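Side-chain contact in subtilisin-like serine protease (Fervidobacterium pennivorans, PDB 1R6V), which degrades keratin into peptides as a calcium-binding serine protease of the subtilisin family, allowing its bacterium to grow on native feathers: residues A[492-495]-A[496-500]. The protein carries 1 engineered substitution. Residues are numbered along the deposited sequence; the frame is centred on the assembly and turned at random.
Sequences HIDS and GTYDI
Tyr-498 reaches back to Asp-494 across a corner of the first beta-sandwich domain, an Ig-like fold, and illustrates how a side chain can tie two sheets where the chain passes between them. Strand 487-494 pairs with 446-455 in one sheet; strand 496-505, joined to it through Ser-495, runs between 466-471 and 535-543 in the other. The packed side of the corner holds the phenol. Tyr-498 CG, beside the backbone N and anti to the carbonyl carbon (chi1 -60°), carries the ring back toward 492-495, and Tyr-498 OH donates a 2.7 Å hydrogen bond to Asp-494 O. That oxygen lies at the ring edge, near its plane, yet the hydroxyl stands above the carbonyl plane, with a C=O...OH angle of 114°. Off the plane of the ring, Ile-493 CD1 comes no closer than 4.3 Å to Tyr-498 OH. Met-470 and Val-543 also touch Tyr-498, while Asp-494 turns its carboxylate to salt bridges with Arg-407 and Arg-472, the former from helix 403-413 of the catalytic domain. Ser-495 and Gly-496, both partly exposed, form the solvent side of the corner, whereas on the packed side Asp-494 CB lies 3.3 Å from Tyr-498 OH.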
# COMPACT_ATOMS: atom_id res chain seq x y z
N HIS A 492 -8.89 -8.69 7.84
CA HIS A 492 -8.26 -9.81 8.50
C HIS A 492 -7.22 -9.48 9.55
O HIS A 492 -6.21 -10.14 9.64
CB HIS A 492 -7.68 -10.71 7.41
CG HIS A 492 -8.73 -11.24 6.49
ND1 HIS A 492 -9.52 -12.32 6.83
CD2 HIS A 492 -9.23 -10.75 5.33
CE1 HIS A 492 -10.47 -12.46 5.92
NE2 HIS A 492 -10.31 -11.52 5.00
N ILE A 493 -7.52 -8.47 10.36
CA ILE A 493 -6.63 -8.07 11.44
C ILE A 493 -7.08 -8.76 12.74
O ILE A 493 -8.15 -9.36 12.81
CB ILE A 493 -6.63 -6.53 11.68
CG1 ILE A 493 -8.02 -6.04 12.11
CG2 ILE A 493 -6.17 -5.80 10.40
CD1 ILE A 493 -7.98 -4.63 12.74
N ASP A 494 -6.23 -8.68 13.75
CA ASP A 494 -6.54 -9.26 15.06
C ASP A 494 -7.73 -8.59 15.74
O ASP A 494 -7.94 -7.37 15.63
CB ASP A 494 -5.38 -9.07 16.06
CG ASP A 494 -4.18 -9.94 15.78
OD1 ASP A 494 -4.28 -10.86 14.93
OD2 ASP A 494 -3.13 -9.70 16.43
N SER A 495 -8.49 -9.39 16.49
CA SER A 495 -9.56 -8.80 17.29
C SER A 495 -8.80 -8.43 18.58
O SER A 495 -7.69 -8.92 18.80
CB SER A 495 -10.64 -9.83 17.59
OG SER A 495 -10.08 -10.99 18.19
N GLY A 496 -9.37 -7.57 19.41
CA GLY A 496 -8.70 -7.19 20.63
C GLY A 496 -8.78 -5.70 20.93
O GLY A 496 -9.51 -4.95 20.27
N THR A 497 -8.01 -5.27 21.92
CA THR A 497 -8.01 -3.87 22.35
C THR A 497 -6.87 -3.07 21.75
O THR A 497 -5.71 -3.48 21.78
CB THR A 497 -7.93 -3.81 23.90
OG1 THR A 497 -8.99 -4.59 24.47
CG2 THR A 497 -8.03 -2.37 24.38
N TYR A 498 -7.22 -1.91 21.19
CA TYR A 498 -6.26 -1.01 20.57
C TYR A 498 -6.47 0.43 20.98
O TYR A 498 -7.56 0.82 21.36
CB TYR A 498 -6.42 -0.98 19.05
CG TYR A 498 -6.24 -2.29 18.36
CD1 TYR A 498 -7.27 -3.21 18.30
CD2 TYR A 498 -5.03 -2.59 17.70
CE1 TYR A 498 -7.12 -4.40 17.59
CE2 TYR A 498 -4.87 -3.76 17.00
CZ TYR A 498 -5.92 -4.66 16.95
OH TYR A 498 -5.79 -5.81 16.21
N ASP A 499 -5.40 1.18 20.82
CA ASP A 499 -5.46 2.61 21.06
C ASP A 499 -5.42 3.08 19.61
O ASP A 499 -4.45 2.85 18.91
CB ASP A 499 -4.23 3.10 21.80
CG ASP A 499 -4.26 2.75 23.27
OD1 ASP A 499 -5.35 2.41 23.78
OD2 ASP A 499 -3.20 2.84 23.91
N ILE A 500 -6.48 3.73 19.20
CA ILE A 500 -6.60 4.17 17.81
C ILE A 500 -6.46 5.69 17.70
O ILE A 500 -7.21 6.43 18.33
CB ILE A 500 -7.96 3.72 17.23
CG1 ILE A 500 -8.07 2.19 17.30
CG2 ILE A 500 -8.07 4.15 15.77
CD1 ILE A 500 -9.41 1.64 16.81